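Local atomic coordinates of inactive poly [ADP-ribose] polymerase RCD1 (Arabidopsis thaliana, PDB entry 5NGO), a protein that carries a PARP-like domain that is regarded as catalytically inactive, and is bound by a downy mildew effector that suppresses plant immunity. Residues N61-V73 / L100-D114. Residues are numbered along the deposited sequence; the frame is centred on the assembly and turned at random.
Sequences NVRYAWLPAKREV and LTAADCPYFSARYCD
W66 meets residues 100-114 with both backbone and side chain, a compact illustration of how one aromatic residue can tie a strand to the loop that follows its partner. Its N donates to T101 O (2.7 Å) and its O receives T101 N (2.8 Å), an antiparallel hydrogen-bonded pair. Beyond it the indole reaches past the strand end: with CG anti to the carbonyl carbon (chi1 -60°), NE1 points in the ring plane at A103 O, 2.9 Å away and nearly straight (166°), although it arrives from above that carbonyl's plane. The type I turn A102–C105 presents this carbonyl, and P106, directly after the turn, sets its CB over the five-membered part of one indole face, 3.8 Å from that ring's centroid in a CH-pi contact. Beside this pair, L100 packs its CB against A65 CB and its CD2 against L67 CB. P68 continues the close packing: its CG lies on S109 CB, and its CB sits 3.8 Å from C113 SG and also meets the edge of the Y112 ring. The S109 hydroxyl is bonded to that of T101, tying the loop back to the strand.

Past P68 the fit slackens toward solvent. A water within hydrogen-bonding distance of A69 O and D114 O probably links them, though it cannot serve every acceptor around it at once. K70 touches exposed D114 only through their CB atoms; K70 NZ stays 4.8 Å from D114 OD2, so any attraction is probably modest. Another water spans Y64 O and A103 N at the opposite end.

Within the PARP catalytic-domain fold, strand 62-68 runs between strands 98-102 and 121-129. F16 of helix 9-19 meets the W66 ring edge-to-face, M123 and V180 also touch that side chain, and L100 rests on V165 of strand 162-165.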
loop_
_atom_site.group_PDB
_atom_site.type_symbol
_atom_site.label_atom_id
_atom_site.label_comp_id
_atom_site.label_asym_id
_atom_site.label_seq_id
_atom_site.Cartn_x
_atom_site.Cartn_y
_atom_site.Cartn_z
ATOM N N ASN A 61 10.717 -4.373 -9.506
ATOM C CA ASN A 61 9.445 -5.050 -9.293
ATOM C C ASN A 61 8.530 -4.125 -8.494
ATOM O O ASN A 61 8.142 -4.410 -7.354
ATOM C CB ASN A 61 9.645 -6.419 -8.630
ATOM C CG ASN A 61 8.338 -7.203 -8.497
ATOM O OD1 ASN A 61 7.375 -6.970 -9.218
ATOM N ND2 ASN A 61 8.296 -8.118 -7.534
ATOM N N VAL A 62 8.228 -2.987 -9.124
ATOM C CA VAL A 62 7.342 -1.990 -8.575
ATOM C C VAL A 62 5.903 -2.425 -8.837
ATOM O O VAL A 62 5.547 -2.736 -9.965
ATOM C CB VAL A 62 7.606 -0.598 -9.185
ATOM C CG1 VAL A 62 6.618 0.427 -8.626
ATOM C CG2 VAL A 62 9.056 -0.149 -8.864
ATOM N N ARG A 63 5.088 -2.425 -7.791
ATOM C CA ARG A 63 3.677 -2.798 -7.883
ATOM C C ARG A 63 2.787 -1.761 -7.239
ATOM O O ARG A 63 3.217 -1.000 -6.391
ATOM C CB ARG A 63 3.450 -4.148 -7.200
ATOM C CG ARG A 63 3.761 -5.311 -8.106
ATOM C CD ARG A 63 4.317 -6.488 -7.350
ATOM N NE ARG A 63 4.889 -7.468 -8.292
ATOM C CZ ARG A 63 4.374 -8.663 -8.589
ATOM N NH1 ARG A 63 3.240 -9.105 -7.991
ATOM N NH2 ARG A 63 5.027 -9.442 -9.440
ATOM N N TYR A 64 1.542 -1.717 -7.694
ATOM C CA TYR A 64 0.537 -0.905 -7.018
ATOM C C TYR A 64 -0.068 -1.745 -5.920
ATOM O O TYR A 64 -0.213 -2.960 -6.072
ATOM C CB TYR A 64 -0.507 -0.382 -7.986
ATOM C CG TYR A 64 -0.043 0.826 -8.771
ATOM C CD1 TYR A 64 0.119 2.065 -8.155
ATOM C CD2 TYR A 64 0.287 0.723 -10.127
ATOM C CE1 TYR A 64 0.492 3.185 -8.848
ATOM C CE2 TYR A 64 0.718 1.819 -10.844
ATOM C CZ TYR A 64 0.844 3.046 -10.190
ATOM O OH TYR A 64 1.168 4.146 -10.940
ATOM N N ALA A 65 -0.376 -1.121 -4.789
ATOM C CA ALA A 65 -1.015 -1.811 -3.674
ATOM C C ALA A 65 -1.851 -0.836 -2.863
ATOM O O ALA A 65 -1.591 0.364 -2.885
ATOM C CB ALA A 65 0.053 -2.454 -2.799
ATOM N N TRP A 66 -2.853 -1.354 -2.162
ATOM C CA TRP A 66 -3.802 -0.539 -1.429
ATOM C C TRP A 66 -3.454 -0.547 0.056
ATOM O O TRP A 66 -3.166 -1.611 0.633
ATOM C CB TRP A 66 -5.223 -1.053 -1.587
ATOM C CG TRP A 66 -5.712 -1.079 -2.987
ATOM C CD1 TRP A 66 -5.770 -2.145 -3.819
ATOM C CD2 TRP A 66 -6.227 0.028 -3.726
ATOM N NE1 TRP A 66 -6.267 -1.782 -5.034
ATOM C CE2 TRP A 66 -6.555 -0.442 -5.006
ATOM C CE3 TRP A 66 -6.441 1.377 -3.431
ATOM C CZ2 TRP A 66 -7.097 0.381 -5.994
ATOM C CZ3 TRP A 66 -6.955 2.198 -4.393
ATOM C CH2 TRP A 66 -7.284 1.694 -5.671
ATOM N N LEU A 67 -3.460 0.646 0.648
ATOM C CA LEU A 67 -3.189 0.832 2.059
ATOM C C LEU A 67 -4.426 1.427 2.739
ATOM O O LEU A 67 -4.814 2.553 2.419
ATOM C CB LEU A 67 -1.990 1.798 2.222
ATOM C CG LEU A 67 -1.562 2.115 3.656
ATOM C CD1 LEU A 67 -1.124 0.858 4.413
ATOM C CD2 LEU A 67 -0.401 3.113 3.608
ATOM N N PRO A 68 -5.055 0.707 3.669
ATOM C CA PRO A 68 -6.161 1.304 4.431
ATOM C C PRO A 68 -5.714 2.491 5.232
ATOM O O PRO A 68 -4.629 2.435 5.865
ATOM C CB PRO A 68 -6.622 0.177 5.348
ATOM C CG PRO A 68 -6.061 -1.100 4.745
ATOM C CD PRO A 68 -4.844 -0.715 4.020
ATOM N N ALA A 69 -6.486 3.574 5.194
ATOM C CA ALA A 69 -6.129 4.796 5.906
ATOM C C ALA A 69 -7.329 5.338 6.663
ATOM O O ALA A 69 -8.335 4.651 6.812
ATOM C CB ALA A 69 -5.599 5.822 4.910
ATOM N N LYS A 70 -7.214 6.554 7.163
ATOM C CA LYS A 70 -8.310 7.275 7.785
ATOM C C LYS A 70 -8.071 8.749 7.539
ATOM O O LYS A 70 -6.923 9.156 7.301
ATOM C CB LYS A 70 -8.404 6.960 9.277
ATOM C CG LYS A 70 -7.072 7.093 10.005
ATOM C CD LYS A 70 -7.189 6.604 11.422
ATOM C CE LYS A 70 -5.855 6.072 11.959
ATOM N NZ LYS A 70 -6.001 5.602 13.365
ATOM N N ARG A 71 -9.128 9.554 7.619
ATOM C CA ARG A 71 -9.031 11.006 7.403
ATOM C C ARG A 71 -7.893 11.650 8.230
ATOM O O ARG A 71 -7.113 12.443 7.703
ATOM C CB ARG A 71 -10.366 11.690 7.695
ATOM C CG ARG A 71 -10.321 13.210 7.821
ATOM C CD ARG A 71 -11.696 13.843 7.638
ATOM N NE ARG A 71 -12.515 13.728 8.851
ATOM C CZ ARG A 71 -12.338 14.415 9.990
ATOM N NH1 ARG A 71 -11.336 15.287 10.131
ATOM N NH2 ARG A 71 -13.155 14.182 11.016
ATOM N N GLU A 72 -7.783 11.267 9.502
ATOM C CA GLU A 72 -6.852 11.897 10.439
ATOM C C GLU A 72 -5.352 11.782 10.089
ATOM O O GLU A 72 -4.582 12.691 10.404
ATOM C CB GLU A 72 -7.104 11.397 11.880
ATOM C CG GLU A 72 -8.413 11.896 12.516
ATOM C CD GLU A 72 -8.919 11.036 13.683
ATOM O OE1 GLU A 72 -8.092 10.356 14.342
ATOM O OE2 GLU A 72 -10.153 11.043 13.952
ATOM N N VAL A 73 -4.930 10.698 9.419
ATOM C CA VAL A 73 -3.508 10.489 9.082
ATOM C C VAL A 73 -3.068 11.060 7.720
ATOM O O VAL A 73 -1.867 11.169 7.471
ATOM C CB VAL A 73 -3.131 8.980 9.153
ATOM C CG1 VAL A 73 -3.589 8.233 7.899
ATOM C CG2 VAL A 73 -1.635 8.792 9.408
ATOM N N LEU A 100 -0.135 -4.256 3.036
ATOM C CA LEU A 100 -0.881 -3.686 1.929
ATOM C C LEU A 100 -1.571 -4.784 1.163
ATOM O O LEU A 100 -1.129 -5.926 1.165
ATOM C CB LEU A 100 0.028 -2.911 0.974
ATOM C CG LEU A 100 0.828 -1.771 1.564
ATOM C CD1 LEU A 100 2.256 -2.248 1.875
ATOM C CD2 LEU A 100 0.862 -0.587 0.628
ATOM N N THR A 101 -2.642 -4.392 0.473
ATOM C CA THR A 101 -3.435 -5.314 -0.285
ATOM C C THR A 101 -3.049 -5.193 -1.765
ATOM O O THR A 101 -2.766 -4.095 -2.262
ATOM C CB THR A 101 -4.918 -5.016 -0.090
ATOM O OG1 THR A 101 -5.300 -5.217 1.278
ATOM C CG2 THR A 101 -5.760 -5.843 -1.033
ATOM N N ALA A 102 -2.989 -6.335 -2.473
ATOM C CA ALA A 102 -2.593 -6.323 -3.870
ATOM C C ALA A 102 -3.611 -5.523 -4.710
ATOM O O ALA A 102 -4.789 -5.373 -4.311
ATOM C CB ALA A 102 -2.485 -7.718 -4.395
ATOM N N ALA A 103 -3.131 -5.018 -5.867
ATOM C CA ALA A 103 -3.895 -4.127 -6.728
ATOM C C ALA A 103 -5.326 -4.585 -7.093
ATOM O O ALA A 103 -6.244 -3.763 -7.181
ATOM C CB ALA A 103 -3.116 -3.851 -8.007
ATOM N N ASP A 104 -5.508 -5.886 -7.301
ATOM C CA ASP A 104 -6.817 -6.398 -7.727
ATOM C C ASP A 104 -7.691 -6.895 -6.560
ATOM O O ASP A 104 -8.776 -7.400 -6.795
ATOM C CB ASP A 104 -6.656 -7.464 -8.820
ATOM C CG ASP A 104 -5.832 -8.675 -8.372
ATOM O OD1 ASP A 104 -5.166 -8.623 -7.305
ATOM O OD2 ASP A 104 -5.858 -9.696 -9.085
ATOM N N CYS A 105 -7.241 -6.675 -5.317
ATOM C CA CYS A 105 -7.886 -7.210 -4.113
ATOM C C CYS A 105 -8.360 -6.198 -3.075
ATOM O O CYS A 105 -8.467 -6.554 -1.907
ATOM C CB CYS A 105 -6.894 -8.127 -3.388
ATOM S SG CYS A 105 -6.517 -9.587 -4.324
ATOM N N PRO A 106 -8.683 -4.955 -3.467
ATOM C CA PRO A 106 -9.091 -4.037 -2.390
ATOM C C PRO A 106 -10.333 -4.467 -1.570
ATOM O O PRO A 106 -10.471 -4.005 -0.437
ATOM C CB PRO A 106 -9.331 -2.714 -3.121
ATOM C CG PRO A 106 -9.586 -3.091 -4.538
ATOM C CD PRO A 106 -8.826 -4.344 -4.796
ATOM N N TYR A 107 -11.189 -5.361 -2.099
ATOM C CA TYR A 107 -12.298 -5.946 -1.306
ATOM C C TYR A 107 -11.849 -6.528 0.032
ATOM O O TYR A 107 -12.620 -6.546 0.998
ATOM C CB TYR A 107 -13.084 -7.040 -2.070
ATOM C CG TYR A 107 -12.321 -8.329 -2.350
ATOM C CD1 TYR A 107 -12.278 -9.366 -1.402
ATOM C CD2 TYR A 107 -11.664 -8.525 -3.554
ATOM C CE1 TYR A 107 -11.584 -10.539 -1.647
ATOM C CE2 TYR A 107 -10.960 -9.710 -3.816
ATOM C CZ TYR A 107 -10.929 -10.711 -2.858
ATOM O OH TYR A 107 -10.239 -11.878 -3.085
ATOM N N PHE A 108 -10.609 -7.023 0.055
ATOM C CA PHE A 108 -10.013 -7.683 1.211
ATOM C C PHE A 108 -9.868 -6.762 2.429
ATOM O O PHE A 108 -10.023 -7.206 3.554
ATOM C CB PHE A 108 -8.632 -8.229 0.805
ATOM C CG PHE A 108 -8.215 -9.474 1.499
ATOM C CD1 PHE A 108 -8.567 -10.715 1.002
ATOM C CD2 PHE A 108 -7.402 -9.399 2.629
ATOM C CE1 PHE A 108 -8.120 -11.889 1.634
ATOM C CE2 PHE A 108 -6.950 -10.560 3.270
ATOM C CZ PHE A 108 -7.311 -11.801 2.772
ATOM N N SER A 109 -9.535 -5.492 2.205
ATOM C CA SER A 109 -9.264 -4.562 3.306
ATOM C C SER A 109 -10.155 -3.301 3.334
ATOM O O SER A 109 -9.970 -2.432 4.195
ATOM C CB SER A 109 -7.783 -4.186 3.292
ATOM O OG SER A 109 -7.403 -3.564 2.083
ATOM N N ALA A 110 -11.141 -3.221 2.438
ATOM C CA ALA A 110 -12.066 -2.085 2.385
ATOM C C ALA A 110 -12.779 -1.814 3.713
ATOM O O ALA A 110 -12.877 -0.664 4.140
ATOM C CB ALA A 110 -13.082 -2.273 1.274
ATOM N N ARG A 111 -13.255 -2.881 4.366
ATOM C CA ARG A 111 -13.930 -2.764 5.656
ATOM C C ARG A 111 -13.022 -2.332 6.813
ATOM O O ARG A 111 -13.506 -1.891 7.846
ATOM C CB ARG A 111 -14.649 -4.083 6.007
ATOM C CG ARG A 111 -15.979 -4.204 5.244
ATOM C CD ARG A 111 -17.125 -4.873 6.054
ATOM N NE ARG A 111 -18.358 -4.045 6.016
ATOM C CZ ARG A 111 -19.198 -3.955 4.991
ATOM N NH1 ARG A 111 -19.026 -4.669 3.881
ATOM N NH2 ARG A 111 -20.256 -3.171 5.089
ATOM N N TYR A 112 -11.715 -2.461 6.627
ATOM C CA TYR A 112 -10.733 -2.068 7.630
ATOM C C TYR A 112 -10.312 -0.570 7.470
ATOM O O TYR A 112 -9.523 -0.073 8.270
ATOM C CB TYR A 112 -9.595 -3.082 7.573
ATOM C CG TYR A 112 -8.575 -3.000 8.683
ATOM C CD1 TYR A 112 -7.478 -2.149 8.578
ATOM C CD2 TYR A 112 -8.694 -3.782 9.830
ATOM C CE1 TYR A 112 -6.503 -2.072 9.584
ATOM C CE2 TYR A 112 -7.734 -3.725 10.855
ATOM C CZ TYR A 112 -6.641 -2.869 10.721
ATOM O OH TYR A 112 -5.698 -2.803 11.719
ATOM N N CYS A 113 -10.900 0.132 6.496
ATOM C CA CYS A 113 -10.824 1.579 6.428
ATOM C C CYS A 113 -11.852 2.238 7.341
ATOM O O CYS A 113 -13.046 2.098 7.122
ATOM C CB CYS A 113 -11.041 2.070 4.985
ATOM S SG CYS A 113 -9.866 1.442 3.746
ATOM N N ASP A 114 -11.382 2.936 8.367
ATOM C CA ASP A 114 -12.244 3.623 9.341
ATOM C C ASP A 114 -13.195 4.645 8.728
ATOM O O ASP A 114 -12.782 5.511 7.967
ATOM C CB ASP A 114 -11.406 4.346 10.402
ATOM C CG ASP A 114 -10.743 3.392 11.390
ATOM O OD1 ASP A 114 -10.595 2.177 11.095
ATOM O OD2 ASP A 114 -10.345 3.878 12.468
HETATM O O HOH W 1 -0.256 -5.489 -6.874
HETATM O O HOH W 2 -10.802 5.281 6.270
#